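Local coordinates for adenylate cyclase-like protein (PDB 4QO6) that forms part of the inner membrane ring of the Chlamydia trachomatis type III secretion system, this fragment belonging to its extended periplasmic region, at residues A[83-86]-A[87-90]; A[107-110]-A[111-114]; A[134-137]-A[138-141]; A[182-185]-A[186-189]. All blocks are in the same frame, centred on the assembly; numbering follows the deposited sequence.

Contact 1. Residues A[83-86]-A[87-90]; sequences SKNP and EFKG
N85 and F88 close a beta turn that has P86 and E87 at its corners, their side chains lying alongside each other. The tight part lies here. F88 N donates to N85 O at 2.9 Å, rising toward it from above the carbonyl plane, and the N85 side chain points the same way as the phenyl ring, with amide and ring planes only 19° apart. With N85 CG anti to the backbone N (chi1 -162°), OD1 swings across the turn and reaches F88 CD2 at 3.2 Å, approaching the ring obliquely; the same oxygen meets E87 CB, also at 3.2 Å. E87 CG then rests over one face of the ring, 3.4 Å above its plane and offset toward the rim.

On the solvent side the fit is much looser. K89 comes back to S83 with its CB alone, 3.9 Å from S83 O, and its CG passes P86 O at a similar distance, while S83 turns its hydroxyl to I80 O.

This turn is in the loop that leads from helix 71-83 to strand 92-95 in the PD2 region. Its buried ring is received by helix 110-123, where F88 packs on C115, L116 and Y119, and N85 also touches Y119.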
ATOM      1  N   SER A  83      -5.978  13.421  -4.440  1.00 30.16           N
ATOM      2  CA  SER A  83      -4.927  14.343  -4.914  1.00 31.93           C
ATOM      3  C   SER A  83      -5.272  15.774  -4.574  1.00 31.34           C
ATOM      4  O   SER A  83      -4.417  16.544  -4.358  1.00 33.48           O
ATOM      5  CB  SER A  83      -4.750  14.253  -6.453  1.00 33.55           C
ATOM      6  OG  SER A  83      -5.784  14.977  -7.228  1.00 36.76           O
ATOM      7  N   LYS A  84      -6.551  16.107  -4.596  1.00 37.25           N
ATOM      8  CA  LYS A  84      -7.074  17.428  -4.288  1.00 37.45           C
ATOM      9  C   LYS A  84      -7.271  17.667  -2.807  1.00 40.11           C
ATOM     10  O   LYS A  84      -7.671  18.741  -2.401  1.00 43.12           O
ATOM     11  CB  LYS A  84      -8.437  17.557  -4.964  1.00 39.36           C
ATOM     12  CG  LYS A  84      -8.301  17.771  -6.457  1.00 42.78           C
ATOM     13  CD  LYS A  84      -9.601  17.665  -7.233  1.00 47.95           C
ATOM     14  CE  LYS A  84      -9.360  18.092  -8.686  1.00 58.14           C
ATOM     15  NZ  LYS A  84      -8.032  17.666  -9.264  1.00 62.14           N
ATOM     16  N   ASN A  85      -7.033  16.652  -2.002  1.00 41.25           N
ATOM     17  CA  ASN A  85      -7.213  16.744  -0.566  1.00 43.49           C
ATOM     18  C   ASN A  85      -5.873  16.903   0.173  1.00 43.29           C
ATOM     19  O   ASN A  85      -5.085  15.986   0.242  1.00 42.58           O
ATOM     20  CB  ASN A  85      -7.930  15.485  -0.103  1.00 41.45           C
ATOM     21  CG  ASN A  85      -8.547  15.651   1.241  1.00 45.23           C
ATOM     22  OD1 ASN A  85      -7.852  15.639   2.270  1.00 46.85           O
ATOM     23  ND2 ASN A  85      -9.863  15.806   1.257  1.00 44.29           N
ATOM     24  N   PRO A  86      -5.620  18.067   0.769  1.00 54.56           N
ATOM     25  CA  PRO A  86      -4.275  18.243   1.376  1.00 53.12           C
ATOM     26  C   PRO A  86      -3.961  17.213   2.486  1.00 49.29           C
ATOM     27  O   PRO A  86      -2.813  16.712   2.614  1.00 39.84           O
ATOM     28  CB  PRO A  86      -4.345  19.660   1.951  1.00 59.49           C
ATOM     29  CG  PRO A  86      -5.816  19.859   2.289  1.00 61.55           C
ATOM     30  CD  PRO A  86      -6.600  19.065   1.261  1.00 59.03           C
ATOM     31  N   GLU A  87      -4.982  16.883   3.269  1.00 46.41           N
ATOM     32  CA  GLU A  87      -4.868  15.817   4.268  1.00 51.43           C
ATOM     33  C   GLU A  87      -4.356  14.463   3.663  1.00 46.66           C
ATOM     34  O   GLU A  87      -3.571  13.768   4.296  1.00 48.21           O
ATOM     35  CB  GLU A  87      -6.222  15.685   5.002  1.00 55.79           C
ATOM     36  CG  GLU A  87      -6.273  14.748   6.210  1.00 70.69           C
ATOM     37  CD  GLU A  87      -5.815  15.363   7.532  1.00 80.86           C
ATOM     38  OE1 GLU A  87      -5.170  16.436   7.517  1.00 89.39           O
ATOM     39  OE2 GLU A  87      -6.085  14.751   8.598  1.00 82.89           O
ATOM     40  N   PHE A  88      -4.754  14.103   2.432  1.00 44.25           N
ATOM     41  CA  PHE A  88      -4.481  12.741   1.905  1.00 42.69           C
ATOM     42  C   PHE A  88      -3.633  12.618   0.659  1.00 43.21           C
ATOM     43  O   PHE A  88      -3.547  11.550   0.114  1.00 38.25           O
ATOM     44  CB  PHE A  88      -5.788  11.987   1.650  1.00 36.33           C
ATOM     45  CG  PHE A  88      -6.723  12.028   2.799  1.00 35.12           C
ATOM     46  CD1 PHE A  88      -6.308  11.621   4.053  1.00 36.76           C
ATOM     47  CD2 PHE A  88      -8.003  12.461   2.636  1.00 34.23           C
ATOM     48  CE1 PHE A  88      -7.160  11.665   5.129  1.00 37.56           C
ATOM     49  CE2 PHE A  88      -8.865  12.521   3.710  1.00 33.64           C
ATOM     50  CZ  PHE A  88      -8.437  12.126   4.958  1.00 35.98           C
ATOM     51  N   LYS A  89      -2.969  13.669   0.225  1.00 52.16           N
ATOM     52  CA  LYS A  89      -2.391  13.622  -1.108  1.00 57.41           C
ATOM     53  C   LYS A  89      -1.246  12.559  -1.287  1.00 52.66           C
ATOM     54  O   LYS A  89      -1.052  12.094  -2.421  1.00 52.63           O
ATOM     55  CB  LYS A  89      -2.036  15.032  -1.627  1.00 63.37           C
ATOM     56  CG  LYS A  89      -1.045  15.831  -0.781  1.00 69.46           C
ATOM     57  CD  LYS A  89      -0.276  16.816  -1.658  1.00 72.34           C
ATOM     58  CE  LYS A  89       0.279  18.001  -0.884  1.00 74.74           C
ATOM     59  NZ  LYS A  89      -0.749  19.070  -0.754  1.00 76.07           N
ATOM     60  N   GLY A  90      -0.552  12.137  -0.214  1.00 42.74           N
ATOM     61  CA  GLY A  90       0.405  10.997  -0.315  1.00 39.86           C
ATOM     62  C   GLY A  90      -0.237   9.562  -0.405  1.00 39.85           C
ATOM     63  O   GLY A  90       0.452   8.554  -0.486  1.00 37.91           O
TER

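Contact 2. Residues A[107-110]-A[111-114]; sequences LKTE and EQAA
Q112 OE1 accepts from K108 N at 3.0 Å, with the N-H tilted 30° from the plane of the amide carbonyl. T109 engages the backbone of the same glutamine: its OG1, placed between backbone N and carbonyl carbon by a chi1 of 54°, takes Q112 N in a weak capping bond of 3.5 Å that is nonetheless almost straight (172°). The two side chains cross at about a right angle, and the glutamine CG lies beside the hydroxyl. T109 is thus the N-cap, while the N-H that Q112 OE1 takes belongs to K108, the residue before it. The first regular helical bonds follow, A113 N to T109 O at 3.1 Å and A114 N to E110 O at 3.0 Å.

This strand-to-helix step lies in the PD2 region and opens a beta-alpha-beta unit: strand 100-107 ends, helix 110-123 starts, and the unit closes with strand 130-136, which comes back parallel beside the first strand.

L107 CD1 packs against the opening turn, 3.6 Å from Q112 O and 3.7 Å from A113 CA, and this buried leucine also packs on I91 and V134. On the exposed side, E110 OE1 and E111 OE2 lie 4.4 Å apart, a pair of like charges that probably repel mildly; E110 OE2 is taken up by Q139 NE2.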
ATOM      1  N   LEU A 107       0.381   7.916   6.542  1.00 29.81           N
ATOM      2  CA  LEU A 107      -0.303   8.989   7.284  1.00 37.10           C
ATOM      3  C   LEU A 107       0.507   9.168   8.566  1.00 41.22           C
ATOM      4  O   LEU A 107       1.300   8.297   8.931  1.00 39.31           O
ATOM      5  CB  LEU A 107      -1.782   8.649   7.646  1.00 38.15           C
ATOM      6  CG  LEU A 107      -2.726   8.537   6.434  1.00 40.22           C
ATOM      7  CD1 LEU A 107      -4.081   7.948   6.729  1.00 41.66           C
ATOM      8  CD2 LEU A 107      -2.885   9.903   5.797  1.00 42.57           C
ATOM      9  N   LYS A 108       0.305  10.297   9.230  1.00 45.48           N
ATOM     10  CA  LYS A 108       1.144  10.714  10.338  1.00 46.52           C
ATOM     11  C   LYS A 108       0.674  10.013  11.574  1.00 45.20           C
ATOM     12  O   LYS A 108       1.484   9.433  12.248  1.00 42.99           O
ATOM     13  CB  LYS A 108       1.090  12.230  10.525  1.00 51.86           C
ATOM     14  CG  LYS A 108       2.049  12.779  11.566  1.00 62.17           C
ATOM     15  CD  LYS A 108       3.369  13.229  10.952  1.00 71.46           C
ATOM     16  CE  LYS A 108       4.424  13.500  12.028  1.00 76.70           C
ATOM     17  NZ  LYS A 108       5.810  13.535  11.472  1.00 79.41           N
ATOM     18  N   THR A 109      -0.638  10.032  11.835  1.00 44.70           N
ATOM     19  CA  THR A 109      -1.218   9.510  13.079  1.00 47.00           C
ATOM     20  C   THR A 109      -2.469   8.659  12.882  1.00 44.53           C
ATOM     21  O   THR A 109      -3.056   8.684  11.805  1.00 45.98           O
ATOM     22  CB  THR A 109      -1.654  10.688  13.989  1.00 50.98           C
ATOM     23  OG1 THR A 109      -2.527  11.567  13.253  1.00 49.04           O
ATOM     24  CG2 THR A 109      -0.434  11.453  14.489  1.00 47.80           C
ATOM     25  N   GLU A 110      -2.904   7.964  13.937  1.00 44.07           N
ATOM     26  CA  GLU A 110      -4.184   7.207  13.931  1.00 51.01           C
ATOM     27  C   GLU A 110      -5.424   8.074  13.683  1.00 51.07           C
ATOM     28  O   GLU A 110      -6.472   7.565  13.256  1.00 40.96           O
ATOM     29  CB  GLU A 110      -4.425   6.442  15.252  1.00 53.59           C
ATOM     30  CG  GLU A 110      -3.570   5.210  15.472  1.00 61.30           C
ATOM     31  CD  GLU A 110      -2.611   5.329  16.663  1.00 73.20           C
ATOM     32  OE1 GLU A 110      -2.915   6.049  17.655  1.00 78.08           O
ATOM     33  OE2 GLU A 110      -1.542   4.677  16.623  1.00 72.70           O
ATOM     34  N   GLU A 111      -5.316   9.366  14.007  1.00 56.86           N
ATOM     35  CA  GLU A 111      -6.419  10.307  13.825  1.00 58.39           C
ATOM     36  C   GLU A 111      -6.620  10.602  12.327  1.00 55.22           C
ATOM     37  O   GLU A 111      -7.745  10.617  11.833  1.00 56.04           O
ATOM     38  CB  GLU A 111      -6.169  11.591  14.613  1.00 60.95           C
ATOM     39  CG  GLU A 111      -6.220  11.412  16.140  1.00 68.60           C
ATOM     40  CD  GLU A 111      -4.850  11.158  16.800  1.00 72.13           C
ATOM     41  OE1 GLU A 111      -3.996  12.073  16.797  1.00 68.99           O
ATOM     42  OE2 GLU A 111      -4.623  10.048  17.343  1.00 74.34           O
ATOM     43  N   GLN A 112      -5.522  10.828  11.617  1.00 51.63           N
ATOM     44  CA  GLN A 112      -5.552  10.911  10.161  1.00 49.52           C
ATOM     45  C   GLN A 112      -6.031   9.610   9.494  1.00 42.14           C
ATOM     46  O   GLN A 112      -6.728   9.656   8.473  1.00 36.39           O
ATOM     47  CB  GLN A 112      -4.193  11.243   9.621  1.00 50.95           C
ATOM     48  CG  GLN A 112      -3.687  12.610   9.977  1.00 53.16           C
ATOM     49  CD  GLN A 112      -2.636  13.028   8.978  1.00 57.34           C
ATOM     50  OE1 GLN A 112      -1.477  12.652   9.100  1.00 52.33           O
ATOM     51  NE2 GLN A 112      -3.050  13.774   7.947  1.00 64.34           N
ATOM     52  N   ALA A 113      -5.669   8.478  10.070  1.00 34.46           N
ATOM     53  CA  ALA A 113      -6.224   7.195   9.620  1.00 37.39           C
ATOM     54  C   ALA A 113      -7.737   7.127   9.747  1.00 37.38           C
ATOM     55  O   ALA A 113      -8.409   6.616   8.855  1.00 33.73           O
ATOM     56  CB  ALA A 113      -5.582   6.017  10.347  1.00 34.28           C
ATOM     57  N   ALA A 114      -8.272   7.622  10.861  1.00 37.21           N
ATOM     58  CA  ALA A 114      -9.725   7.703  11.040  1.00 41.90           C
ATOM     59  C   ALA A 114     -10.409   8.714  10.100  1.00 37.96           C
ATOM     60  O   ALA A 114     -11.527   8.468   9.635  1.00 40.87           O
ATOM     61  CB  ALA A 114     -10.072   8.024  12.491  1.00 43.29           C
TER

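Contact 3. Residues A[134-137]-A[138-141]; sequences VIIE and SQVM
A strand-to-helix junction brings I135 and I136 against Q139 and V140: strand 130-136, outermost in the three-stranded sheet it forms with 92-95 and 100-107, runs straight into helix 137-150, the first helix of the BON region. I136 stands at the N-cap position, and as an isoleucine it has no side-chain acceptor to offer; the N-H groups of E137 and S138 are instead taken up by the backbone of L107 and K108. Within the helix, I136 O receives V140 N at 3.2 Å, nearly along the C=O axis, and a weak bond from Q139 N; E137 O in turn receives M141 N at 3.1 Å.

Q139 folds back over I136. Its chain, extended beyond CG, lays the amide beside the branched carbon, with CD 3.8 Å from I136 CB. The amide ends are used differently: NE2 donates to E110 OE2 on helix 110-123, whereas OE1 accepts from a water at 3.0 Å. That water itself accepts from I136 N at 2.6 Å, so it bridges the last strand N-H to the first turn of the helix. I136 CG2 comes 3.5 Å from S138 OG.

E137, buried, uses OE2 to accept from N162 N, which ties the helix start to the hairpin turn between strands 157-161 and 164-172. V140 points back toward the strand, where its CG2 presses on I135 CG2 at 3.5 Å, closer than methyl groups usually sit.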
ATOM      1  N   VAL A 134      -2.249   1.217   4.228  1.00 27.34           N
ATOM      2  CA  VAL A 134      -1.654   2.457   4.618  1.00 26.34           C
ATOM      3  C   VAL A 134      -0.786   2.255   5.866  1.00 29.30           C
ATOM      4  O   VAL A 134      -1.183   1.546   6.795  1.00 30.75           O
ATOM      5  CB  VAL A 134      -2.758   3.518   4.860  1.00 26.66           C
ATOM      6  CG1 VAL A 134      -2.163   4.777   5.468  1.00 26.40           C
ATOM      7  CG2 VAL A 134      -3.431   3.842   3.534  1.00 27.42           C
ATOM      8  N   ILE A 135       0.383   2.891   5.888  1.00 30.89           N
ATOM      9  CA  ILE A 135       1.302   2.816   7.024  1.00 30.65           C
ATOM     10  C   ILE A 135       1.067   4.035   7.986  1.00 31.71           C
ATOM     11  O   ILE A 135       1.069   5.179   7.533  1.00 26.56           O
ATOM     12  CB  ILE A 135       2.763   2.827   6.525  1.00 31.45           C
ATOM     13  CG1 ILE A 135       3.043   1.778   5.418  1.00 32.21           C
ATOM     14  CG2 ILE A 135       3.749   2.630   7.685  1.00 35.48           C
ATOM     15  CD1 ILE A 135       3.199   0.376   5.902  1.00 33.00           C
ATOM     16  N   ILE A 136       0.896   3.815   9.300  1.00 32.31           N
ATOM     17  CA  ILE A 136       0.764   4.967  10.255  1.00 33.53           C
ATOM     18  C   ILE A 136       2.137   5.313  10.876  1.00 32.87           C
ATOM     19  O   ILE A 136       2.742   4.490  11.547  1.00 29.95           O
ATOM     20  CB  ILE A 136      -0.254   4.699  11.392  1.00 33.94           C
ATOM     21  CG1 ILE A 136      -1.606   4.201  10.843  1.00 35.39           C
ATOM     22  CG2 ILE A 136      -0.463   5.947  12.248  1.00 31.03           C
ATOM     23  CD1 ILE A 136      -2.188   5.072   9.748  1.00 39.54           C
ATOM     24  N   GLU A 137       2.628   6.512  10.642  1.00 32.25           N
ATOM     25  CA  GLU A 137       3.967   6.896  11.122  1.00 36.62           C
ATOM     26  C   GLU A 137       4.155   6.800  12.643  1.00 34.29           C
ATOM     27  O   GLU A 137       5.117   6.215  13.100  1.00 32.24           O
ATOM     28  CB  GLU A 137       4.375   8.277  10.593  1.00 37.34           C
ATOM     29  CG  GLU A 137       4.816   8.238   9.129  1.00 40.00           C
ATOM     30  CD  GLU A 137       4.834   9.601   8.438  1.00 43.00           C
ATOM     31  OE1 GLU A 137       4.557  10.643   9.094  1.00 38.03           O
ATOM     32  OE2 GLU A 137       5.159   9.628   7.222  1.00 40.90           O
ATOM     33  N   SER A 138       3.205   7.305  13.420  1.00 37.68           N
ATOM     34  CA  SER A 138       3.248   7.152  14.868  1.00 37.81           C
ATOM     35  C   SER A 138       3.404   5.679  15.287  1.00 38.40           C
ATOM     36  O   SER A 138       4.085   5.394  16.252  1.00 41.01           O
ATOM     37  CB  SER A 138       2.017   7.781  15.542  1.00 40.57           C
ATOM     38  OG  SER A 138       0.853   6.993  15.357  1.00 40.20           O
ATOM     39  N   GLN A 139       2.815   4.737  14.557  1.00 39.24           N
ATOM     40  CA  GLN A 139       2.974   3.313  14.903  1.00 35.41           C
ATOM     41  C   GLN A 139       4.361   2.752  14.593  1.00 34.89           C
ATOM     42  O   GLN A 139       4.905   1.938  15.352  1.00 33.50           O
ATOM     43  CB  GLN A 139       1.890   2.451  14.240  1.00 34.85           C
ATOM     44  CG  GLN A 139       0.539   2.635  14.907  1.00 39.29           C
ATOM     45  CD  GLN A 139      -0.646   2.085  14.101  1.00 45.82           C
ATOM     46  OE1 GLN A 139      -0.483   1.271  13.176  1.00 45.49           O
ATOM     47  NE2 GLN A 139      -1.858   2.542  14.455  1.00 46.09           N
ATOM     48  N   VAL A 140       4.939   3.174  13.485  1.00 32.13           N
ATOM     49  CA  VAL A 140       6.231   2.646  13.059  1.00 31.06           C
ATOM     50  C   VAL A 140       7.309   3.144  13.999  1.00 34.61           C
ATOM     51  O   VAL A 140       8.292   2.459  14.227  1.00 28.94           O
ATOM     52  CB  VAL A 140       6.599   3.106  11.657  1.00 29.07           C
ATOM     53  CG1 VAL A 140       7.968   2.561  11.254  1.00 29.06           C
ATOM     54  CG2 VAL A 140       5.539   2.616  10.675  1.00 28.26           C
ATOM     55  N   MET A 141       7.080   4.323  14.558  1.00 34.15           N
ATOM     56  CA  MET A 141       8.038   4.954  15.413  1.00 39.93           C
ATOM     57  C   MET A 141       8.087   4.250  16.787  1.00 38.82           C
ATOM     58  O   MET A 141       9.167   4.018  17.278  1.00 37.86           O
ATOM     59  CB  MET A 141       7.726   6.462  15.551  1.00 43.20           C
ATOM     60  CG  MET A 141       8.965   7.335  15.413  1.00 45.60           C
ATOM     61  SD  MET A 141       8.680   9.020  15.957  1.00 57.66           S
ATOM     62  CE  MET A 141       8.017   9.820  14.482  1.00 57.53           C
TER
HETATM   63  O   HOH W   1       0.911   1.497  10.494  1.00 36.51           O

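Contact 4. Residues A[182-185]-A[186-189]; sequences VVQE and LQDI
L186 sits one helical turn beyond V182, and its side chain leans back along the helix wall toward that residue. CB starts 3.6 Å from V183 O. Next comes CG, set anti to the carbonyl carbon (chi1 -61°), which brings it to 3.2 Å from V182 O, close to the same oxygen that accepts L186 N at 3.1 Å. The same carbon lies near V182 CG1, a looser apolar touch. At the tip the two methyls part, both keeping a wider spacing from V182 O, and the leucine packs on H147 and L148 of helix 137-150, where V182 also meets L148.

This is the final stretch of helix 176-187, the helical limb of the beta-alpha-beta unit between strands 164-172 and 194-202 in the BON region. The regular pattern persists through Q187 N to V183 O, after which the turn tightens: D188 N bonds to E185 O, only three residues back, from well above the carbonyl plane, and the backbone leaves the helix.

The outer face is polar. Q184 and Q187 run side by side and point the same way, their amide planes 62° apart and their OE1 atoms 3.9 Å from each other. D188 OD2 comes to 3.1 Å from Q184 O, both of them acceptors, with no hydrogen bond between them if the carboxylate is ionised. A carboxylate so near the carbonyls at a helix C-terminus is probably unfavourable and could have a raised affinity for a proton, whereas the buried face is mainly apolar, its valine and leucine packed on L148.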
ATOM      1  N   VAL A 182      21.944  -3.708  14.993  1.00 46.41           N
ATOM      2  CA  VAL A 182      20.649  -3.161  15.309  1.00 45.56           C
ATOM      3  C   VAL A 182      20.091  -2.311  14.154  1.00 48.93           C
ATOM      4  O   VAL A 182      18.877  -2.339  13.891  1.00 48.75           O
ATOM      5  CB  VAL A 182      20.704  -2.324  16.585  1.00 43.40           C
ATOM      6  CG1 VAL A 182      19.449  -1.481  16.761  1.00 43.46           C
ATOM      7  CG2 VAL A 182      20.905  -3.238  17.780  1.00 47.15           C
ATOM      8  N   VAL A 183      20.949  -1.560  13.473  1.00 44.91           N
ATOM      9  CA  VAL A 183      20.481  -0.769  12.341  1.00 45.54           C
ATOM     10  C   VAL A 183      20.039  -1.647  11.164  1.00 44.79           C
ATOM     11  O   VAL A 183      19.025  -1.366  10.563  1.00 41.51           O
ATOM     12  CB  VAL A 183      21.499   0.309  11.935  1.00 47.04           C
ATOM     13  CG1 VAL A 183      21.154   0.938  10.591  1.00 45.72           C
ATOM     14  CG2 VAL A 183      21.539   1.389  13.021  1.00 49.77           C
ATOM     15  N   GLN A 184      20.776  -2.703  10.838  1.00 53.24           N
ATOM     16  CA  GLN A 184      20.338  -3.636   9.786  1.00 58.15           C
ATOM     17  C   GLN A 184      18.907  -4.107  10.022  1.00 57.17           C
ATOM     18  O   GLN A 184      18.076  -4.099   9.120  1.00 56.76           O
ATOM     19  CB  GLN A 184      21.255  -4.862   9.717  1.00 63.61           C
ATOM     20  CG  GLN A 184      22.543  -4.608   8.968  1.00 70.68           C
ATOM     21  CD  GLN A 184      22.275  -4.036   7.590  1.00 80.06           C
ATOM     22  OE1 GLN A 184      21.410  -4.532   6.857  1.00 85.76           O
ATOM     23  NE2 GLN A 184      22.995  -2.974   7.236  1.00 80.00           N
ATOM     24  N   GLU A 185      18.635  -4.492  11.257  1.00 56.79           N
ATOM     25  CA  GLU A 185      17.350  -5.050  11.643  1.00 57.84           C
ATOM     26  C   GLU A 185      16.209  -4.020  11.585  1.00 57.67           C
ATOM     27  O   GLU A 185      15.081  -4.375  11.229  1.00 59.31           O
ATOM     28  CB  GLU A 185      17.463  -5.686  13.044  1.00 59.42           C
ATOM     29  CG  GLU A 185      18.448  -6.861  13.100  1.00 64.50           C
ATOM     30  CD  GLU A 185      18.779  -7.344  14.516  1.00 68.63           C
ATOM     31  OE1 GLU A 185      18.243  -6.802  15.516  1.00 60.69           O
ATOM     32  OE2 GLU A 185      19.598  -8.289  14.619  1.00 76.31           O
ATOM     33  N   LEU A 186      16.494  -2.758  11.917  1.00 50.66           N
ATOM     34  CA  LEU A 186      15.513  -1.678  11.757  1.00 48.15           C
ATOM     35  C   LEU A 186      15.120  -1.476  10.278  1.00 50.00           C
ATOM     36  O   LEU A 186      13.974  -1.114   9.982  1.00 49.76           O
ATOM     37  CB  LEU A 186      16.038  -0.346  12.320  1.00 45.87           C
ATOM     38  CG  LEU A 186      16.399  -0.260  13.812  1.00 46.59           C
ATOM     39  CD1 LEU A 186      16.872   1.128  14.213  1.00 45.90           C
ATOM     40  CD2 LEU A 186      15.234  -0.668  14.686  1.00 45.58           C
ATOM     41  N   GLN A 187      16.059  -1.695   9.358  1.00 48.01           N
ATOM     42  CA  GLN A 187      15.753  -1.650   7.927  1.00 52.09           C
ATOM     43  C   GLN A 187      14.720  -2.694   7.484  1.00 51.80           C
ATOM     44  O   GLN A 187      14.028  -2.492   6.501  1.00 56.03           O
ATOM     45  CB  GLN A 187      17.014  -1.856   7.090  1.00 57.58           C
ATOM     46  CG  GLN A 187      18.062  -0.773   7.223  1.00 62.03           C
ATOM     47  CD  GLN A 187      19.053  -0.785   6.069  1.00 70.99           C
ATOM     48  OE1 GLN A 187      19.180  -1.779   5.350  1.00 71.29           O
ATOM     49  NE2 GLN A 187      19.758   0.328   5.884  1.00 71.25           N
ATOM     50  N   ASP A 188      14.639  -3.812   8.196  1.00 56.97           N
ATOM     51  CA  ASP A 188      13.768  -4.909   7.829  1.00 59.88           C
ATOM     52  C   ASP A 188      12.465  -4.876   8.638  1.00 60.77           C
ATOM     53  O   ASP A 188      12.055  -5.884   9.174  1.00 72.22           O
ATOM     54  CB  ASP A 188      14.539  -6.239   7.990  1.00 59.16           C
ATOM     55  CG  ASP A 188      15.701  -6.355   6.988  1.00 62.85           C
ATOM     56  OD1 ASP A 188      15.416  -6.345   5.778  1.00 64.66           O
ATOM     57  OD2 ASP A 188      16.893  -6.436   7.378  1.00 61.83           O
ATOM     58  N   ILE A 189      11.808  -3.719   8.673  1.00 61.10           N
ATOM     59  CA  ILE A 189      10.544  -3.506   9.406  1.00 56.51           C
ATOM     60  C   ILE A 189       9.475  -2.813   8.548  1.00 57.51           C
ATOM     61  O   ILE A 189       9.772  -1.871   7.831  1.00 58.51           O
ATOM     62  CB  ILE A 189      10.782  -2.581  10.618  1.00 53.25           C
ATOM     63  CG1 ILE A 189      11.413  -3.363  11.765  1.00 56.69           C
ATOM     64  CG2 ILE A 189       9.497  -1.889  11.081  1.00 48.03           C
ATOM     65  CD1 ILE A 189      11.675  -2.509  12.994  1.00 58.29           C
TER

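In the fold
Contacts 1 and 2 are surface features of one PD2 unit and touch directly: E87 OE2 probably bonds to Q112 NE2, and F88 packs against the same helix opening. Contacts 2 and 3 are two strand-to-helix steps side by side, joined by probable backbone bonds from E137 N to L107 O and from S138 N to K108 O. They differ in capping: contact 2 uses a threonine hydroxyl, whereas in contact 3 the helix start turns to those backbone carbonyls of contact 2. Contact 4, partly buried like contact 3, stands about 5 Å from it at the nearest atoms without touching; helix 137-150 links them. Contact 4 ends a helix, where contacts 2 and 3 begin theirs.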